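Local coordinates for protein RNA silencing suppressor p19 (Carnation Italian ringspot virus, PDB 6BJV) that binds short interfering RNA duplexes as a homodimer, selecting them by length like a molecular caliper, and so suppresses RNA silencing in the host plant, at residues A[13-16]-A[17-21]; A[97-100]-A[101-105]. One frame throughout, in Å; residues are numbered along the deposited sequence.

Interaction 1. Residues A[13-16]-A[17-21]. With nucleotides of chain D.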
loop_
_atom_site.group_PDB
_atom_site.type_symbol
_atom_site.label_atom_id
_atom_site.label_comp_id
_atom_site.label_asym_id
_atom_site.label_seq_id
_atom_site.Cartn_x
_atom_site.Cartn_y
_atom_site.Cartn_z
ATOM N N GLN A 13 15.774 0.906 -19.406
ATOM C CA GLN A 13 15.005 0.159 -20.395
ATOM C C GLN A 13 13.634 -0.227 -19.854
ATOM O O GLN A 13 12.643 -0.210 -20.593
ATOM C CB GLN A 13 15.784 -1.086 -20.826
ATOM C CG GLN A 13 17.047 -0.781 -21.622
ATOM C CD GLN A 13 17.886 -2.018 -21.892
ATOM O OE1 GLN A 13 17.749 -3.036 -21.212
ATOM N NE2 GLN A 13 18.759 -1.935 -22.889
ATOM N N ALA A 14 13.554 -0.575 -18.567
ATOM C CA ALA A 14 12.276 -0.980 -17.991
ATOM C C ALA A 14 11.259 0.152 -18.055
ATOM O O ALA A 14 10.066 -0.086 -18.274
ATOM C CB ALA A 14 12.475 -1.443 -16.548
ATOM N N ASN A 15 11.712 1.392 -17.863
ATOM C CA ASN A 15 10.806 2.530 -17.953
ATOM C C ASN A 15 10.364 2.772 -19.389
ATOM O O ASN A 15 9.222 3.181 -19.625
ATOM C CB ASN A 15 11.478 3.780 -17.383
ATOM C CG ASN A 15 10.490 4.894 -17.090
ATOM O OD1 ASN A 15 9.538 5.109 -17.839
ATOM N ND2 ASN A 15 10.712 5.605 -15.991
ATOM N N GLY A 16 11.248 2.522 -20.357
ATOM C CA GLY A 16 10.874 2.630 -21.755
ATOM C C GLY A 16 9.972 1.513 -22.231
ATOM O O GLY A 16 9.318 1.659 -23.268
ATOM N N GLU A 17 9.916 0.403 -21.492
ATOM C CA GLU A 17 9.052 -0.703 -21.888
ATOM C C GLU A 17 7.587 -0.286 -21.908
ATOM O O GLU A 17 6.783 -0.878 -22.636
ATOM C CB GLU A 17 9.262 -1.890 -20.948
ATOM C CG GLU A 17 8.474 -3.140 -21.332
ATOM C CD GLU A 17 7.061 -3.150 -20.776
ATOM O OE1 GLU A 17 6.814 -2.487 -19.746
ATOM O OE2 GLU A 17 6.196 -3.828 -21.370
ATOM N N ARG A 18 7.224 0.727 -21.120
ATOM C CA ARG A 18 5.846 1.204 -21.110
ATOM C C ARG A 18 5.418 1.680 -22.493
ATOM O O ARG A 18 4.268 1.479 -22.900
ATOM C CB ARG A 18 5.701 2.330 -20.088
ATOM C CG ARG A 18 4.304 2.914 -19.974
ATOM C CD ARG A 18 4.251 3.958 -18.873
ATOM N NE ARG A 18 2.920 4.539 -18.716
ATOM C CZ ARG A 18 2.609 5.469 -17.819
ATOM N NH1 ARG A 18 3.534 5.933 -16.989
ATOM N NH2 ARG A 18 1.371 5.937 -17.751
ATOM N N TRP A 19 6.333 2.303 -23.233
ATOM C CA TRP A 19 6.021 2.906 -24.522
ATOM C C TRP A 19 6.330 1.982 -25.693
ATOM O O TRP A 19 5.500 1.825 -26.593
ATOM C CB TRP A 19 6.790 4.221 -24.669
ATOM C CG TRP A 19 6.777 5.035 -23.419
ATOM C CD1 TRP A 19 7.853 5.390 -22.660
ATOM C CD2 TRP A 19 5.626 5.581 -22.762
ATOM N NE1 TRP A 19 7.446 6.130 -21.578
ATOM C CE2 TRP A 19 6.082 6.261 -21.617
ATOM C CE3 TRP A 19 4.254 5.563 -23.034
ATOM C CZ2 TRP A 19 5.217 6.920 -20.746
ATOM C CZ3 TRP A 19 3.397 6.216 -22.167
ATOM C CH2 TRP A 19 3.882 6.886 -21.037
ATOM N N ASP A 20 7.506 1.364 -25.703
ATOM C CA ASP A 20 7.871 0.466 -26.785
ATOM C C ASP A 20 7.241 -0.907 -26.554
ATOM O O ASP A 20 6.509 -1.132 -25.587
ATOM C CB ASP A 20 9.390 0.391 -26.914
ATOM C CG ASP A 20 10.067 -0.046 -25.631
ATOM O OD1 ASP A 20 9.564 -0.981 -24.980
ATOM O OD2 ASP A 20 11.099 0.555 -25.268
ATOM N N GLY A 21 7.526 -1.837 -27.458
ATOM C CA GLY A 21 6.909 -3.152 -27.428
ATOM C C GLY A 21 7.089 -3.915 -26.128
ATOM O O GLY A 21 6.102 -4.264 -25.478
ATOM P P G D 2 0.886 9.375 -16.381
ATOM O OP1 G D 2 1.439 8.014 -16.169
ATOM O OP2 G D 2 0.727 10.286 -15.219
ATOM O "O5'" G D 2 1.801 10.095 -17.469
ATOM C "C5'" G D 2 2.106 9.455 -18.699
ATOM C "C4'" G D 2 3.027 10.295 -19.546
ATOM O "O4'" G D 2 2.333 11.486 -20.005
ATOM C "C3'" G D 2 4.260 10.843 -18.848
ATOM O "O3'" G D 2 5.296 9.889 -18.708
ATOM C "C2'" G D 2 4.627 12.032 -19.724
ATOM O "O2'" G D 2 5.291 11.618 -20.909
ATOM C "C1'" G D 2 3.243 12.564 -20.096
ATOM N N9 G D 2 2.804 13.637 -19.187
ATOM C C8 G D 2 1.881 13.559 -18.171
ATOM N N7 G D 2 1.714 14.690 -17.543
ATOM C C5 G D 2 2.582 15.567 -18.180
ATOM C C6 G D 2 2.842 16.941 -17.943
ATOM O O6 G D 2 2.340 17.683 -17.088
ATOM N N1 G D 2 3.796 17.439 -18.825
ATOM C C2 G D 2 4.419 16.711 -19.810
ATOM N N2 G D 2 5.313 17.366 -20.564
ATOM N N3 G D 2 4.184 15.430 -20.043
ATOM C C4 G D 2 3.262 14.930 -19.196
HETATM O O HOH W 1 7.307 0.170 -18.224
#

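Interaction 2. Residues A[97-100]-A[101-105]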
loop_
_atom_site.group_PDB
_atom_site.type_symbol
_atom_site.label_atom_id
_atom_site.label_comp_id
_atom_site.label_asym_id
_atom_site.label_seq_id
_atom_site.Cartn_x
_atom_site.Cartn_y
_atom_site.Cartn_z
ATOM N N TYR A 97 8.136 -14.694 -13.484
ATOM C CA TYR A 97 8.964 -14.780 -14.682
ATOM C C TYR A 97 9.798 -13.517 -14.857
ATOM O O TYR A 97 11.019 -13.583 -15.041
ATOM C CB TYR A 97 8.070 -15.019 -15.900
ATOM C CG TYR A 97 8.812 -15.200 -17.204
ATOM C CD1 TYR A 97 9.324 -16.438 -17.567
ATOM C CD2 TYR A 97 8.982 -14.138 -18.082
ATOM C CE1 TYR A 97 9.996 -16.611 -18.761
ATOM C CE2 TYR A 97 9.652 -14.299 -19.278
ATOM C CZ TYR A 97 10.153 -15.538 -19.614
ATOM O OH TYR A 97 10.823 -15.705 -20.804
ATOM N N ALA A 98 9.153 -12.350 -14.797
ATOM C CA ALA A 98 9.887 -11.093 -14.903
ATOM C C ALA A 98 10.805 -10.891 -13.704
ATOM O O ALA A 98 11.913 -10.361 -13.844
ATOM C CB ALA A 98 8.910 -9.924 -15.036
ATOM N N ALA A 99 10.363 -11.310 -12.516
ATOM C CA ALA A 99 11.183 -11.144 -11.321
ATOM C C ALA A 99 12.481 -11.932 -11.432
ATOM O O ALA A 99 13.551 -11.441 -11.052
ATOM C CB ALA A 99 10.396 -11.580 -10.085
ATOM N N SER A 100 12.409 -13.156 -11.959
ATOM C CA SER A 100 13.595 -13.990 -12.119
ATOM C C SER A 100 14.651 -13.351 -13.010
ATOM O O SER A 100 15.783 -13.848 -13.055
ATOM C CB SER A 100 13.195 -15.349 -12.698
ATOM O OG SER A 100 12.229 -15.989 -11.882
ATOM N N ARG A 101 14.317 -12.270 -13.712
ATOM C CA ARG A 101 15.228 -11.648 -14.660
ATOM C C ARG A 101 16.061 -10.530 -14.050
ATOM O O ARG A 101 17.061 -10.123 -14.654
ATOM C CB ARG A 101 14.431 -11.094 -15.847
ATOM C CG ARG A 101 13.546 -12.128 -16.535
ATOM C CD ARG A 101 14.220 -12.701 -17.765
ATOM N NE ARG A 101 13.596 -13.943 -18.215
ATOM C CZ ARG A 101 13.739 -14.463 -19.431
ATOM N NH1 ARG A 101 14.470 -13.845 -20.348
ATOM N NH2 ARG A 101 13.138 -15.604 -19.739
ATOM N N PHE A 102 15.680 -10.020 -12.876
ATOM C CA PHE A 102 16.369 -8.885 -12.273
ATOM C C PHE A 102 16.709 -9.108 -10.803
ATOM O O PHE A 102 17.150 -8.167 -10.135
ATOM C CB PHE A 102 15.522 -7.613 -12.411
ATOM C CG PHE A 102 14.856 -7.468 -13.750
ATOM C CD1 PHE A 102 15.563 -7.001 -14.845
ATOM C CD2 PHE A 102 13.521 -7.793 -13.910
ATOM C CE1 PHE A 102 14.949 -6.865 -16.077
ATOM C CE2 PHE A 102 12.902 -7.659 -15.137
ATOM C CZ PHE A 102 13.617 -7.195 -16.222
ATOM N N LEU A 103 16.521 -10.318 -10.283
ATOM C CA LEU A 103 16.771 -10.618 -8.881
ATOM C C LEU A 103 17.894 -11.636 -8.759
ATOM O O LEU A 103 17.975 -12.584 -9.544
ATOM C CB LEU A 103 15.511 -11.152 -8.196
ATOM C CG LEU A 103 14.344 -10.170 -8.081
ATOM C CD1 LEU A 103 13.116 -10.877 -7.535
ATOM C CD2 LEU A 103 14.711 -8.984 -7.201
ATOM N N GLY A 104 18.755 -11.428 -7.767
ATOM C CA GLY A 104 19.858 -12.331 -7.507
ATOM C C GLY A 104 19.714 -13.052 -6.184
ATOM O O GLY A 104 18.604 -13.417 -5.785
ATOM N N ALA A 105 20.833 -13.266 -5.493
ATOM C CA ALA A 105 20.812 -13.904 -4.183
ATOM C C ALA A 105 20.560 -12.904 -3.063
ATOM O O ALA A 105 19.808 -13.198 -2.127
ATOM C CB ALA A 105 22.132 -14.638 -3.936
#

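Interaction 1. Residues A[13-16]-A[17-21]
Gly-16 and Glu-17 carry most of this local contact, in which the end of helix 7-16 runs into a turn. The carbonyl of Gly-16 takes two backbone bonds: Asp-20 N lies 3.0 Å from Gly-16 O and its N-H points almost straight at the oxygen (172°), nearly in line with the C=O bond, whereas Trp-19 N reaches the same oxygen at 3.1 Å from well above the carbonyl plane. The Asp-20 carboxylate also folds back on this carbonyl, OD2 standing 2.9 Å from Gly-16 O; as two acceptors they cannot bond to each other as they stand, and the approach is probably unfavourable. Upstream, Glu-17 N is shared by two weak bonds, to Gln-13 O and to Ala-14 O. Its side chain leaves with CG anti to the backbone N (chi1 -176°), then bends sharply at chi2, placing Glu-17 OE1 3.1 Å from water 1. That water also donates to Ala-14 O at 2.8 Å, tying the carboxylate to the helix end, while OE2 forms a salt bridge with Arg-72. Arg-18 extends fully through all its torsions, and its guanidinium presents an edge, in plane, to G2 of chain D: Arg-18 NH2 donates to OP1 of G2 at 2.6 Å, and Arg-18 NH1 adds a weak bond to the same oxygen. Trp-19 CH2 sits 3.4 Å above one face of the Arg-18 guanidinium, displaced toward the rim, and the indole itself packs against the G2 ribose. A salt bridge from Arg-18 NE to Asp-34 and a hydrogen bond between Arg-18 NH2 and Ser-36 probably help to position the guanidinium. In the fold, Ala-14, Glu-17 and Arg-18 lie against strand 68-75, touching Val-68, Phe-70 and Tyr-73, at an outermost strand of the antiparallel sheet within this chain.

Interaction 2. Residues A[97-100]-A[101-105]
Over one face of the Tyr-97 ring lies Arg-101 NE, 4.0 Å above the plane and displaced toward the rim, with the ring and guanidinium planes inclined at 44°. The guanidinium therefore slants over the phenol instead of stacking flat. Arg-101 NH2 comes 2.6 Å from Tyr-97 OH, but the angle is poor and the pair is not a hydrogen bond. Tyr-97 stands with CG anti to its N (chi1 -177°), and Arg-101 is bent at chi2 (-98°), which swings the guanidinium back along the helix to the tyrosine four residues earlier. The next ring, Phe-102, has Arg-101 CB over the centre of one face at 3.8 Å; Ala-98 O approaches this ring obliquely, 3.0 Å from Phe-102 CD2.

Two backbone bonds close the turn where helix 92-99 passes into the loop leading to strand 109-116: Arg-101 N donates to Ala-98 O and Phe-102 N to Ala-99 O, both at 3.1 Å and both i to i+3. Leu-103 CD1 packs on Ala-99 CB at 3.8 Å, and the leucine continues onto Val-108. Ser-100 OG bonds back to Asn-96 O, one turn earlier.

Thr-27 touches both Arg-101 and Phe-102, and Pro-29 touches Ala-98, so the loop following helix 7-16 packs against this region. The contact thus combines backbone bonds at the helix end with apolar packing of Leu-103; between arginine and tyrosine there is a close polar approach, in which the cation probably gains some electrostatic attraction from the phenol oxygen with little directional bonding.

How the interactions relate
Interactions 1 and 2 are in series along the chain, and both occur where a helix gives way to a loop: helix 7-16 in the first, helix 92-99 in the second. Their centres are 18 Å apart and their nearest atoms about 6 Å, without touching. The loop after residues 17-21 relates them: Ile-26 and Ser-28 meet residues of interaction 1, while Thr-27 and Pro-29 meet residues of interaction 2. They differ in their relation to the bound RNA. Arg-18 and Trp-19 of interaction 1 touch it directly, through a phosphate and a ribose, but the nearest atom of interaction 2 remains about 8 Å from the nucleic acid.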